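Side-chain contacts in major capsid protein (Paramecium bursaria Chlorella virus 1, PDB 5TIP), which self-assembles as trimers into the large icosahedral, glycosylated capsid shell of this chlorella virus: residues R125-Y128 with R129-T132; V185-G189 with S190-A194; G282-S285 with G286-T289; Y305-Q308 with L309-L312. All coordinates share one frame; numbering follows the deposited sequence.

Contact 1: residues R125-Y128 with R129-T132; sequences RYNY and RRMT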
ATOM      1  N   ARG A 125      -2.499  -0.586  -8.628  1.00 21.73           N
ATOM      2  CA  ARG A 125      -1.920  -1.014  -9.891  1.00 17.97           C
ATOM      3  C   ARG A 125      -2.782  -2.100 -10.531  1.00 19.46           C
ATOM      4  O   ARG A 125      -3.027  -2.068 -11.737  1.00 24.62           O
ATOM      5  CB  ARG A 125      -0.494  -1.525  -9.682  1.00 17.66           C
ATOM      6  CG  ARG A 125       0.244  -1.849 -10.971  1.00 19.35           C
ATOM      7  CD  ARG A 125       1.678  -1.345 -10.928  1.00 21.95           C
ATOM      8  NE  ARG A 125       2.538  -2.211 -10.127  1.00 21.64           N
ATOM      9  CZ  ARG A 125       3.851  -2.051 -10.004  1.00 22.58           C
ATOM     10  NH1 ARG A 125       4.462  -1.055 -10.631  1.00 21.65           N
ATOM     11  NH2 ARG A 125       4.555  -2.887  -9.253  1.00 24.46           N
ATOM     12  N   TYR A 126      -3.242  -3.063  -9.732  1.00 20.17           N
ATOM     13  CA  TYR A 126      -4.076  -4.130 -10.272  1.00 22.23           C
ATOM     14  C   TYR A 126      -5.427  -3.601 -10.738  1.00 20.92           C
ATOM     15  O   TYR A 126      -5.962  -4.060 -11.756  1.00 21.72           O
ATOM     16  CB  TYR A 126      -4.270  -5.235  -9.232  1.00 22.04           C
ATOM     17  CG  TYR A 126      -5.195  -6.346  -9.702  1.00 25.73           C
ATOM     18  CD1 TYR A 126      -4.855  -7.143 -10.775  1.00 29.17           C
ATOM     19  CD2 TYR A 126      -6.390  -6.614  -9.053  1.00 26.57           C
ATOM     20  CE1 TYR A 126      -5.683  -8.158 -11.218  1.00 29.88           C
ATOM     21  CE2 TYR A 126      -7.227  -7.639  -9.486  1.00 28.53           C
ATOM     22  CZ  TYR A 126      -6.864  -8.402 -10.569  1.00 31.06           C
ATOM     23  OH  TYR A 126      -7.682  -9.418 -11.010  1.00 35.29           O
ATOM     24  N   ASN A 127      -6.003  -2.643  -9.996  1.00 21.45           N
ATOM     25  CA  ASN A 127      -7.244  -2.020 -10.454  1.00 18.56           C
ATOM     26  C   ASN A 127      -7.053  -1.297 -11.780  1.00 19.96           C
ATOM     27  O   ASN A 127      -7.970  -1.259 -12.606  1.00 23.61           O
ATOM     28  CB  ASN A 127      -7.768  -1.045  -9.395  1.00 20.88           C
ATOM     29  CG  ASN A 127      -9.173  -0.540  -9.701  1.00 22.09           C
ATOM     30  OD1 ASN A 127     -10.014  -1.289 -10.190  1.00 23.61           O
ATOM     31  ND2 ASN A 127      -9.425   0.741  -9.419  1.00 20.26           N
ATOM     32  N   TYR A 128      -5.869  -0.718 -11.993  1.00 19.31           N
ATOM     33  CA  TYR A 128      -5.589  -0.073 -13.269  1.00 18.80           C
ATOM     34  C   TYR A 128      -5.557  -1.080 -14.410  1.00 18.73           C
ATOM     35  O   TYR A 128      -5.966  -0.753 -15.530  1.00 22.41           O
ATOM     36  CB  TYR A 128      -4.265   0.696 -13.194  1.00 19.04           C
ATOM     37  CG  TYR A 128      -3.825   1.304 -14.511  1.00 18.22           C
ATOM     38  CD1 TYR A 128      -4.359   2.505 -14.955  1.00 19.55           C
ATOM     39  CD2 TYR A 128      -2.866   0.682 -15.300  1.00 18.69           C
ATOM     40  CE1 TYR A 128      -3.958   3.066 -16.154  1.00 19.50           C
ATOM     41  CE2 TYR A 128      -2.459   1.237 -16.501  1.00 20.81           C
ATOM     42  CZ  TYR A 128      -3.008   2.429 -16.922  1.00 19.99           C
ATOM     43  OH  TYR A 128      -2.602   2.981 -18.114  1.00 21.52           O
ATOM     44  N   ARG A 129      -5.087  -2.306 -14.156  1.00 18.19           N
ATOM     45  CA  ARG A 129      -5.107  -3.313 -15.212  1.00 20.87           C
ATOM     46  C   ARG A 129      -6.514  -3.845 -15.454  1.00 23.47           C
ATOM     47  O   ARG A 129      -6.842  -4.228 -16.583  1.00 29.56           O
ATOM     48  CB  ARG A 129      -4.155  -4.467 -14.895  1.00 21.78           C
ATOM     49  CG  ARG A 129      -3.983  -5.402 -16.080  1.00 20.85           C
ATOM     50  CD  ARG A 129      -2.857  -6.398 -15.917  1.00 23.60           C
ATOM     51  NE  ARG A 129      -2.698  -7.176 -17.143  1.00 23.83           N
ATOM     52  CZ  ARG A 129      -1.801  -8.139 -17.316  1.00 23.61           C
ATOM     53  NH1 ARG A 129      -0.964  -8.456 -16.339  1.00 25.61           N
ATOM     54  NH2 ARG A 129      -1.741  -8.787 -18.472  1.00 24.03           N
ATOM     55  N   ARG A 130      -7.352  -3.893 -14.416  1.00 24.98           N
ATOM     56  CA  ARG A 130      -8.763  -4.193 -14.636  1.00 24.00           C
ATOM     57  C   ARG A 130      -9.395  -3.171 -15.570  1.00 25.55           C
ATOM     58  O   ARG A 130     -10.257  -3.513 -16.387  1.00 28.43           O
ATOM     59  CB  ARG A 130      -9.522  -4.223 -13.310  1.00 21.25           C
ATOM     60  CG  ARG A 130      -9.131  -5.324 -12.349  1.00 19.36           C
ATOM     61  CD  ARG A 130      -9.924  -5.173 -11.062  1.00 18.08           C
ATOM     62  NE  ARG A 130     -11.352  -5.393 -11.275  1.00 18.19           N
ATOM     63  CZ  ARG A 130     -12.308  -4.884 -10.505  1.00 21.21           C
ATOM     64  NH1 ARG A 130     -11.991  -4.110  -9.478  1.00 21.72           N
ATOM     65  NH2 ARG A 130     -13.583  -5.136 -10.768  1.00 23.88           N
ATOM     66  N   MET A 131      -8.976  -1.909 -15.461  1.00 21.33           N
ATOM     67  CA  MET A 131      -9.558  -0.842 -16.259  1.00 20.05           C
ATOM     68  C   MET A 131      -9.026  -0.806 -17.684  1.00 22.34           C
ATOM     69  O   MET A 131      -9.628  -0.142 -18.535  1.00 28.34           O
ATOM     70  CB  MET A 131      -9.302   0.511 -15.593  1.00 20.67           C
ATOM     71  CG  MET A 131      -9.968   0.681 -14.239  1.00 23.89           C
ATOM     72  SD  MET A 131      -9.288   2.075 -13.320  1.00 29.60           S
ATOM     73  CE  MET A 131      -9.608   3.420 -14.457  1.00 30.97           C
ATOM     74  N   THR A 132      -7.916  -1.489 -17.970  1.00 18.48           N
ATOM     75  CA  THR A 132      -7.277  -1.383 -19.275  1.00 18.73           C
ATOM     76  C   THR A 132      -6.969  -2.730 -19.919  1.00 23.61           C
ATOM     77  O   THR A 132      -6.296  -2.762 -20.954  1.00 23.81           O
ATOM     78  CB  THR A 132      -5.982  -0.565 -19.176  1.00 22.92           C
ATOM     79  OG1 THR A 132      -5.105  -1.171 -18.220  1.00 27.29           O
ATOM     80  CG2 THR A 132      -6.276   0.867 -18.752  1.00 21.19           C
TER
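The Tyr126 ring carries the aliphatic part of Arg130 over one face, with CG displaced toward the rim and CD 4.0 Å from Tyr126 CE2. The Arg130 guanidinium lies farther along, its plane 26° from that of the ring. Tyr305 of the second subunit adds an edge-to-face ring contact to Tyr126. On the Tyr128 ring, one face receives Thr132: its methyl CG2 stands 4.3 Å from the ring centroid, 20° off the normal, a CH-pi contact, and OG1 lies over the rim of that face. Beyond the rings, the hydroxyl of Thr132 sits between its own backbone N and carbonyl carbon (chi1 57°), which lets OG1 donate to Tyr128 O at 2.9 Å while the methyl stays over the ring. Asn127 and Arg130 meet more loosely, OD1 lying 3.5 Å from NH1 with amide and guanidinium planes well out of parallel. Met131 folds back along the helix, CG coming 3.2 Å from Asn127 O. Backbone bonds of helix 122-132 run alongside, as in Arg130 N to Tyr126 O at 3.0 Å. The far ends of these chains bind elsewhere: Tyr128 OH to Glu89, Arg129 to Asp133 and Gly300, and, on the second subunit, Arg130 to Thr346 and Asn334 and Asn127 to Lys335. Contacts along the helix and these outside bonds together probably limit the rotation of the groups: Thr132 ties its hydroxyl and methyl to Tyr128, while the polar ends of Asn127 and Arg130 bond across the trimer interface.

Contact 2: residues V185-G189 with S190-A194; sequences VNYNG and SSAIA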
ATOM      1  N   VAL A 185      -6.549  -7.879 -30.111  1.00 30.91           N
ATOM      2  CA  VAL A 185      -7.808  -7.173 -30.348  1.00 31.42           C
ATOM      3  C   VAL A 185      -8.129  -7.135 -31.837  1.00 36.37           C
ATOM      4  O   VAL A 185      -9.166  -7.660 -32.258  1.00 40.94           O
ATOM      5  CB  VAL A 185      -7.760  -5.760 -29.739  1.00 28.54           C
ATOM      6  CG1 VAL A 185      -8.938  -4.926 -30.203  1.00 28.05           C
ATOM      7  CG2 VAL A 185      -7.818  -5.855 -28.220  1.00 25.87           C
ATOM      8  N   ASN A 186      -7.252  -6.521 -32.643  1.00 34.90           N
ATOM      9  CA  ASN A 186      -7.416  -6.531 -34.098  1.00 34.16           C
ATOM     10  C   ASN A 186      -6.225  -7.142 -34.837  1.00 34.05           C
ATOM     11  O   ASN A 186      -6.315  -7.328 -36.058  1.00 35.09           O
ATOM     12  CB  ASN A 186      -7.717  -5.115 -34.654  1.00 34.99           C
ATOM     13  CG  ASN A 186      -6.535  -4.186 -34.615  1.00 34.63           C
ATOM     14  OD1 ASN A 186      -5.648  -4.317 -33.784  1.00 33.63           O
ATOM     15  ND2 ASN A 186      -6.509  -3.228 -35.543  1.00 35.67           N
ATOM     16  N   TYR A 187      -5.132  -7.497 -34.146  1.00 32.93           N
ATOM     17  CA  TYR A 187      -4.010  -8.197 -34.772  1.00 32.93           C
ATOM     18  C   TYR A 187      -3.546  -9.312 -33.842  1.00 33.65           C
ATOM     19  O   TYR A 187      -3.698  -9.237 -32.616  1.00 36.21           O
ATOM     20  CB  TYR A 187      -2.818  -7.280 -35.088  1.00 35.72           C
ATOM     21  CG  TYR A 187      -2.942  -6.565 -36.421  1.00 33.13           C
ATOM     22  CD1 TYR A 187      -3.789  -5.495 -36.559  1.00 33.82           C
ATOM     23  CD2 TYR A 187      -2.207  -6.954 -37.538  1.00 29.94           C
ATOM     24  CE1 TYR A 187      -3.935  -4.835 -37.770  1.00 32.99           C
ATOM     25  CE2 TYR A 187      -2.343  -6.289 -38.757  1.00 29.81           C
ATOM     26  CZ  TYR A 187      -3.201  -5.238 -38.860  1.00 32.67           C
ATOM     27  OH  TYR A 187      -3.304  -4.614 -40.079  1.00 35.06           O
ATOM     28  N   ASN A 188      -2.972 -10.362 -34.434  1.00 33.95           N
ATOM     29  CA  ASN A 188      -2.353 -11.464 -33.683  1.00 35.97           C
ATOM     30  C   ASN A 188      -0.921 -11.547 -34.204  1.00 38.12           C
ATOM     31  O   ASN A 188      -0.661 -12.190 -35.231  1.00 42.68           O
ATOM     32  CB  ASN A 188      -3.076 -12.788 -33.868  1.00 37.80           C
ATOM     33  CG  ASN A 188      -2.417 -13.911 -33.087  1.00 38.88           C
ATOM     34  OD1 ASN A 188      -1.659 -13.644 -32.156  1.00 39.95           O
ATOM     35  ND2 ASN A 188      -2.694 -15.155 -33.454  1.00 39.68           N
ATOM     36  N   GLY A 189      -0.003 -10.906 -33.502  1.00 37.06           N
ATOM     37  CA  GLY A 189       1.341 -10.794 -34.030  1.00 38.35           C
ATOM     38  C   GLY A 189       1.302  -9.813 -35.174  1.00 39.57           C
ATOM     39  O   GLY A 189       0.865  -8.664 -35.018  1.00 40.88           O
ATOM     40  N   SER A 190       1.730 -10.264 -36.349  1.00 39.80           N
ATOM     41  CA  SER A 190       1.705  -9.449 -37.554  1.00 39.46           C
ATOM     42  C   SER A 190       0.474  -9.697 -38.409  1.00 39.75           C
ATOM     43  O   SER A 190       0.271  -8.970 -39.384  1.00 41.67           O
ATOM     44  CB  SER A 190       2.961  -9.684 -38.399  1.00 40.16           C
ATOM     45  OG  SER A 190       3.135 -11.055 -38.712  1.00 42.35           O
ATOM     46  N   SER A 191      -0.364 -10.676 -38.062  1.00 40.35           N
ATOM     47  CA  SER A 191      -1.516 -11.052 -38.873  1.00 39.04           C
ATOM     48  C   SER A 191      -2.783 -10.404 -38.329  1.00 36.72           C
ATOM     49  O   SER A 191      -3.067 -10.488 -37.129  1.00 37.14           O
ATOM     50  CB  SER A 191      -1.673 -12.572 -38.897  1.00 41.03           C
ATOM     51  OG  SER A 191      -0.470 -13.192 -39.308  1.00 44.58           O
ATOM     52  N   ALA A 192      -3.542  -9.765 -39.214  1.00 36.13           N
ATOM     53  CA  ALA A 192      -4.784  -9.122 -38.809  1.00 36.35           C
ATOM     54  C   ALA A 192      -5.862 -10.163 -38.538  1.00 39.85           C
ATOM     55  O   ALA A 192      -5.977 -11.160 -39.256  1.00 40.93           O
ATOM     56  CB  ALA A 192      -5.254  -8.148 -39.886  1.00 36.25           C
ATOM     57  N   ILE A 193      -6.655  -9.923 -37.499  1.00 42.72           N
ATOM     58  CA  ILE A 193      -7.778 -10.795 -37.165  1.00 43.62           C
ATOM     59  C   ILE A 193      -8.984 -10.382 -37.998  1.00 45.58           C
ATOM     60  O   ILE A 193      -9.458  -9.244 -37.900  1.00 44.27           O
ATOM     61  CB  ILE A 193      -8.093 -10.745 -35.665  1.00 41.45           C
ATOM     62  CG1 ILE A 193      -6.919 -11.309 -34.861  1.00 39.93           C
ATOM     63  CG2 ILE A 193      -9.378 -11.504 -35.368  1.00 42.73           C
ATOM     64  CD1 ILE A 193      -7.093 -11.204 -33.362  1.00 41.12           C
ATOM     65  N   ALA A 194      -9.476 -11.302 -38.822  1.00 47.10           N
ATOM     66  CA  ALA A 194     -10.595 -10.999 -39.701  1.00 47.00           C
ATOM     67  C   ALA A 194     -11.853 -10.695 -38.897  1.00 46.60           C
ATOM     68  O   ALA A 194     -12.135 -11.341 -37.883  1.00 42.90           O
ATOM     69  CB  ALA A 194     -10.849 -12.167 -40.655  1.00 45.78           C
TER
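Ala192 presses its methyl onto a face of the Tyr187 ring, CB lying 3.9 Å from the ring centroid and 21° off the normal, a CH-pi contact. Its nearest ring atom is Tyr187 CE2, 3.6 Å from that CB. With CG beside its backbone N (chi1 -85°), the tyrosine lays its ring across the partner strand, and Ser190 O reaches the ring edge 3.7 Å from CD2. At the root of the side chain, Tyr187 CA makes a CA-H...O contact with Ser191 O. The same oxygen accepts from Asn188 N at 2.7 Å, an almost straight bond, while Ser191 N returns a bond to Asn188 O at 3.2 Å from above the carbonyl plane. This is a tight beta hairpin: Tyr187 and Ala192 form a non-hydrogen-bonded antiparallel pair, Asn188 and Ser191 a hydrogen-bonded one, and a type II' turn with Gly189 and Ser190 at its corner reverses the chain. The positive phi of Gly189 suits that corner. Past the strands, Ile193 N bonds to Asn186 O at 3.0 Å, and the Ile193 side chain lies along the backbone, CD1 4.0 Å from Tyr187 O. The base is pinned by Asn186, whose OD1 accepts from Val182 N and whose ND2 donates to Ser180 O, and by Val185 against Phe51. Near the turn, Gln183 OE1 accepts from Gly189 N, and Gln183 NE2 makes a weak bond to Asn188 OD1.

Contact 3: residues G282-S285 with G286-T289; sequences GACS and GAGT. With GLA (alpha-D-galactopyranose), chain F; BGC (beta-D-glucopyranose), chain E.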
ATOM      1  N   GLY A 282       6.455 -17.727 -18.453  1.00 28.49           N
ATOM      2  CA  GLY A 282       6.062 -16.338 -18.504  1.00 25.79           C
ATOM      3  C   GLY A 282       6.916 -15.453 -19.386  1.00 28.33           C
ATOM      4  O   GLY A 282       6.579 -14.275 -19.560  1.00 29.87           O
ATOM      5  N   ALA A 283       8.004 -15.976 -19.955  1.00 25.88           N
ATOM      6  CA  ALA A 283       8.938 -15.165 -20.722  1.00 25.45           C
ATOM      7  C   ALA A 283       8.859 -15.385 -22.227  1.00 25.13           C
ATOM      8  O   ALA A 283       9.490 -14.630 -22.973  1.00 29.72           O
ATOM      9  CB  ALA A 283      10.377 -15.423 -20.252  1.00 26.52           C
ATOM     10  N   CYS A 284       8.114 -16.383 -22.693  1.00 24.24           N
ATOM     11  CA  CYS A 284       7.916 -16.580 -24.124  1.00 27.09           C
ATOM     12  C   CYS A 284       6.656 -17.406 -24.329  1.00 26.33           C
ATOM     13  O   CYS A 284       6.099 -17.974 -23.386  1.00 31.01           O
ATOM     14  CB  CYS A 284       9.122 -17.261 -24.781  1.00 30.85           C
ATOM     15  SG  CYS A 284       9.216 -19.046 -24.514  1.00 34.62           S
ATOM     16  N   SER A 285       6.219 -17.475 -25.583  1.00 27.38           N
ATOM     17  CA  SER A 285       5.002 -18.204 -25.913  1.00 26.47           C
ATOM     18  C   SER A 285       5.214 -19.700 -25.719  1.00 28.92           C
ATOM     19  O   SER A 285       6.148 -20.283 -26.277  1.00 31.78           O
ATOM     20  CB  SER A 285       4.586 -17.910 -27.354  1.00 29.20           C
ATOM     21  OG  SER A 285       3.381 -18.579 -27.686  1.00 32.38           O
ATOM     22  N   GLY A 286       4.344 -20.319 -24.924  1.00 29.75           N
ATOM     23  CA  GLY A 286       4.431 -21.748 -24.686  1.00 30.04           C
ATOM     24  C   GLY A 286       5.660 -22.186 -23.922  1.00 31.48           C
ATOM     25  O   GLY A 286       6.124 -23.315 -24.108  1.00 31.34           O
ATOM     26  N   ALA A 287       6.193 -21.327 -23.054  1.00 31.36           N
ATOM     27  CA  ALA A 287       7.425 -21.644 -22.344  1.00 33.63           C
ATOM     28  C   ALA A 287       7.257 -22.885 -21.477  1.00 34.55           C
ATOM     29  O   ALA A 287       6.205 -23.107 -20.872  1.00 36.61           O
ATOM     30  CB  ALA A 287       7.854 -20.459 -21.479  1.00 31.79           C
ATOM     31  N   GLY A 288       8.312 -23.698 -21.418  1.00 35.34           N
ATOM     32  CA  GLY A 288       8.295 -24.925 -20.655  1.00 32.66           C
ATOM     33  C   GLY A 288       7.687 -26.118 -21.357  1.00 32.59           C
ATOM     34  O   GLY A 288       7.736 -27.227 -20.808  1.00 32.00           O
ATOM     35  N   THR A 289       7.123 -25.941 -22.548  1.00 33.53           N
ATOM     36  CA  THR A 289       6.478 -27.016 -23.293  1.00 33.82           C
ATOM     37  C   THR A 289       7.177 -27.217 -24.635  1.00 34.90           C
ATOM     38  O   THR A 289       8.143 -26.527 -24.971  1.00 34.21           O
ATOM     39  CB  THR A 289       4.991 -26.720 -23.511  1.00 36.18           C
ATOM     40  OG1 THR A 289       4.849 -25.569 -24.352  1.00 37.80           O
ATOM     41  CG2 THR A 289       4.297 -26.462 -22.183  1.00 37.32           C
TER
HETATM   42  C1  GLA F   8      -0.963 -20.110 -22.958  1.00 31.22           C
HETATM   43  C2  GLA F   8       0.518 -20.464 -22.895  1.00 31.25           C
HETATM   44  C3  GLA F   8       1.363 -19.210 -22.722  1.00 31.60           C
HETATM   45  C4  GLA F   8       1.000 -18.179 -23.782  1.00 32.44           C
HETATM   46  C5  GLA F   8      -0.505 -17.941 -23.810  1.00 34.49           C
HETATM   47  C6  GLA F   8      -0.873 -16.974 -24.928  1.00 37.58           C
HETATM   48  O2  GLA F   8       0.756 -21.353 -21.798  1.00 35.26           O
HETATM   49  O3  GLA F   8       2.748 -19.547 -22.835  1.00 34.37           O
HETATM   50  O4  GLA F   8       1.437 -18.635 -25.067  1.00 33.77           O
HETATM   51  O5  GLA F   8      -1.191 -19.175 -24.011  1.00 35.04           O
HETATM   52  O6  GLA F   8      -0.015 -15.831 -24.872  1.00 38.12           O
HETATM   53  C2  BGC E   1      12.407 -25.864 -25.005  1.00 30.69           C
HETATM   54  C3  BGC E   1      11.976 -27.318 -24.906  1.00 34.29           C
HETATM   55  C4  BGC E   1      12.173 -27.796 -23.476  1.00 33.82           C
HETATM   56  C5  BGC E   1      11.492 -26.862 -22.481  1.00 29.50           C
HETATM   57  C6  BGC E   1      11.790 -27.309 -21.055  1.00 26.94           C
HETATM   58  C1  BGC E   1      11.707 -24.998 -23.964  1.00 25.85           C
HETATM   59  O2  BGC E   1      12.115 -25.372 -26.313  1.00 33.50           O
HETATM   60  O3  BGC E   1      12.814 -28.108 -25.751  1.00 37.89           O
HETATM   61  O4  BGC E   1      11.653 -29.123 -23.329  1.00 33.60           O
HETATM   62  O5  BGC E   1      11.941 -25.517 -22.655  1.00 26.57           O
HETATM   63  O6  BGC E   1      11.186 -26.401 -20.128  1.00 28.87           O
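Cys284 and Ala287 meet side by side across a turn, SG 3.6 Å from Ala287 CB. A chi1 of 78° tucks the sulfur over its own backbone and turns it to the methyl. Next to this apolar touch the turn is closed by a weak bond, Ala287 N to Cys284 O at 3.4 Å. Ser285 points its side chain another way: OG is anti to the backbone N (chi1 -178°) and comes 3.3 Å from O4 of the galactose. Gly286, lacking a side chain, offers its amide to the same sugar. Gly286 N bonds O3 of the galactose at 2.7 Å, with a second, weak bond to O4, so two neighbouring hydroxyl oxygens rest against one N-H; Gly82 O also binds this galactose. Farther on, Thr289 bends back upon Gly286. OG1 donates to Gly286 O at 2.6 Å and the Thr289 amide joins it at 3.2 Å, both reaching the oxygen from the same face of its carbonyl plane. This double grip would hold the threonine steady beside the second glycan, where glucose O6 is 3.3 Å from Gly288 CA. Gly288 N in turn bonds Asn279 OD1 of a glycosylated asparagine. Two type II beta turns overlap here, Cys284 to Ala287 and Gly286 to Thr289, each with glycine at the third position, where positive phi favours it. These successive turns form a surface loop between strands 257-266 and 312-319 that contributes to two glycan pockets of the capsid protein.

Contact 4: residues Y305-Q308 with L309-L312; sequences YNEQ and LAVL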
ATOM      1  N   TYR A 305      10.054  -9.527 -13.460  1.00 24.12           N
ATOM      2  CA  TYR A 305      10.939  -8.979 -12.444  1.00 23.06           C
ATOM      3  C   TYR A 305      12.336  -9.572 -12.517  1.00 23.86           C
ATOM      4  O   TYR A 305      13.191  -9.225 -11.694  1.00 25.05           O
ATOM      5  CB  TYR A 305      10.348  -9.196 -11.046  1.00 24.95           C
ATOM      6  CG  TYR A 305       9.069  -8.429 -10.806  1.00 23.35           C
ATOM      7  CD1 TYR A 305       9.082  -7.048 -10.675  1.00 23.39           C
ATOM      8  CD2 TYR A 305       7.849  -9.084 -10.707  1.00 24.88           C
ATOM      9  CE1 TYR A 305       7.918  -6.337 -10.459  1.00 23.08           C
ATOM     10  CE2 TYR A 305       6.679  -8.381 -10.487  1.00 25.04           C
ATOM     11  CZ  TYR A 305       6.720  -7.007 -10.364  1.00 22.87           C
ATOM     12  OH  TYR A 305       5.562  -6.295 -10.146  1.00 22.96           O
ATOM     13  N   ASN A 306      12.589 -10.450 -13.482  1.00 26.14           N
ATOM     14  CA  ASN A 306      13.867 -11.143 -13.588  1.00 28.67           C
ATOM     15  C   ASN A 306      14.896 -10.193 -14.186  1.00 31.91           C
ATOM     16  O   ASN A 306      14.811  -9.836 -15.364  1.00 34.87           O
ATOM     17  CB  ASN A 306      13.716 -12.397 -14.443  1.00 28.64           C
ATOM     18  CG  ASN A 306      14.859 -13.366 -14.254  1.00 32.57           C
ATOM     19  OD1 ASN A 306      15.949 -12.980 -13.835  1.00 35.38           O
ATOM     20  ND2 ASN A 306      14.616 -14.634 -14.561  1.00 35.13           N
ATOM     21  N   GLU A 307      15.864  -9.775 -13.365  1.00 28.40           N
ATOM     22  CA  GLU A 307      16.921  -8.895 -13.851  1.00 28.99           C
ATOM     23  C   GLU A 307      17.785  -9.581 -14.902  1.00 25.13           C
ATOM     24  O   GLU A 307      18.365  -8.910 -15.763  1.00 26.66           O
ATOM     25  CB  GLU A 307      17.772  -8.413 -12.672  1.00 31.86           C
ATOM     26  CG  GLU A 307      19.046  -7.678 -13.059  1.00 35.55           C
ATOM     27  CD  GLU A 307      18.782  -6.412 -13.857  1.00 38.60           C
ATOM     28  OE1 GLU A 307      17.690  -5.820 -13.706  1.00 38.22           O
ATOM     29  OE2 GLU A 307      19.669  -6.015 -14.643  1.00 38.13           O
ATOM     30  N   GLN A 308      17.867 -10.914 -14.862  1.00 22.53           N
ATOM     31  CA  GLN A 308      18.677 -11.645 -15.827  1.00 25.01           C
ATOM     32  C   GLN A 308      18.226 -11.400 -17.262  1.00 26.47           C
ATOM     33  O   GLN A 308      19.029 -11.547 -18.189  1.00 27.81           O
ATOM     34  CB  GLN A 308      18.637 -13.143 -15.514  1.00 26.97           C
ATOM     35  CG  GLN A 308      19.658 -13.970 -16.274  1.00 30.91           C
ATOM     36  CD  GLN A 308      21.058 -13.796 -15.721  1.00 31.89           C
ATOM     37  OE1 GLN A 308      21.368 -14.270 -14.628  1.00 34.70           O
ATOM     38  NE2 GLN A 308      21.907 -13.098 -16.467  1.00 28.75           N
ATOM     39  N   LEU A 309      16.964 -11.027 -17.465  1.00 28.89           N
ATOM     40  CA  LEU A 309      16.428 -10.766 -18.794  1.00 28.00           C
ATOM     41  C   LEU A 309      16.503  -9.298 -19.198  1.00 25.71           C
ATOM     42  O   LEU A 309      16.105  -8.960 -20.318  1.00 27.24           O
ATOM     43  CB  LEU A 309      14.978 -11.255 -18.885  1.00 28.15           C
ATOM     44  CG  LEU A 309      14.745 -12.739 -18.590  1.00 26.92           C
ATOM     45  CD1 LEU A 309      13.270 -13.085 -18.703  1.00 28.52           C
ATOM     46  CD2 LEU A 309      15.570 -13.606 -19.527  1.00 27.13           C
ATOM     47  N   ALA A 310      16.990  -8.420 -18.323  1.00 26.58           N
ATOM     48  CA  ALA A 310      17.219  -7.030 -18.692  1.00 24.57           C
ATOM     49  C   ALA A 310      18.553  -6.896 -19.423  1.00 27.72           C
ATOM     50  O   ALA A 310      19.437  -7.751 -19.316  1.00 33.75           O
ATOM     51  CB  ALA A 310      17.189  -6.133 -17.456  1.00 25.03           C
ATOM     52  N   VAL A 311      18.697  -5.804 -20.174  1.00 27.27           N
ATOM     53  CA  VAL A 311      19.811  -5.706 -21.112  1.00 27.52           C
ATOM     54  C   VAL A 311      20.905  -4.777 -20.595  1.00 28.19           C
ATOM     55  O   VAL A 311      22.083  -4.940 -20.934  1.00 27.78           O
ATOM     56  CB  VAL A 311      19.308  -5.260 -22.498  1.00 27.49           C
ATOM     57  CG1 VAL A 311      18.813  -3.820 -22.470  1.00 30.05           C
ATOM     58  CG2 VAL A 311      20.380  -5.465 -23.560  1.00 28.34           C
ATOM     59  N   LEU A 312      20.534  -3.800 -19.769  1.00 28.71           N
ATOM     60  CA  LEU A 312      21.484  -2.787 -19.324  1.00 27.15           C
ATOM     61  C   LEU A 312      22.391  -3.353 -18.236  1.00 28.50           C
ATOM     62  O   LEU A 312      21.911  -3.865 -17.221  1.00 30.10           O
ATOM     63  CB  LEU A 312      20.748  -1.548 -18.816  1.00 22.97           C
ATOM     64  CG  LEU A 312      21.646  -0.372 -18.420  1.00 23.48           C
ATOM     65  CD1 LEU A 312      22.499   0.094 -19.594  1.00 22.32           C
ATOM     66  CD2 LEU A 312      20.830   0.782 -17.854  1.00 22.03           C
TER
HETATM   67  O   HOH W   1      19.536  -3.873 -16.473  1.00 28.05           O
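Backbone bonds make the first link between Asn306-Gln308 and Leu309-Ala310. Leu309 N donates to Asn306 O at 3.2 Å and Ala310 N to Glu307 O at 2.9 Å, successive three-residue steps of a 3-10 turn in which both donors stand above the acceptor's carbonyl plane. A side chain joins in at the start: Asn306 OD1 accepts from Gln308 N at 3.0 Å. The polar contact farther along runs through water. Glu307 OE2 and Leu312 O are 4.0 Å apart, and one water donates to both, to OE2 at 2.8 Å and to Leu312 O at 2.5 Å, short enough that the exact distance is doubtful. OE2 also forms a salt bridge with Lys383, so water and ammonium together would probably stabilise its negative charge. Gln308 directs its amide nitrogen to Thr399 O. Van der Waals contacts complete the turn. Glu307 bends at chi2 (61°), bringing its carboxylate alongside the Ala310 methyl, with OE2 3.8 Å from CB. Leu309, whose CG lies beside its backbone N (chi1 -58°), stands over the start of the turn, CG 4.3 Å from Asn306 CB. Leu312 packs on Trp263 and Phe265 of strand 257-266. An Asx turn at Asn306 thus opens a short 3-10 turn that delivers the chain into strand 312-319, within the second of the two jelly rolls expected of this capsid family.

Contacts 1 and 4 are buried; contacts 2 and 3 lie nearer the surface, their centres about 26 and 27 Å from the centre of the chain. Only the former pair meets other subunits: the helix of contact 1 meets Tyr305 of contact 4 in a neighbouring subunit, and within one chain Arg125 NH2 also lies 3.7 Å from Tyr305 OH. Contacts 1 and 2 lie in the N-terminal half of the protein; contacts 3 and 4 share one long loop in the C-terminal half, touching through Ala283 and Leu309. Chemistry follows place: rings and arginines in the helix, an aromatic-methyl hairpin at the periphery, glycine-rich turns against sugars, and a water-bridged carboxylate beside a strand.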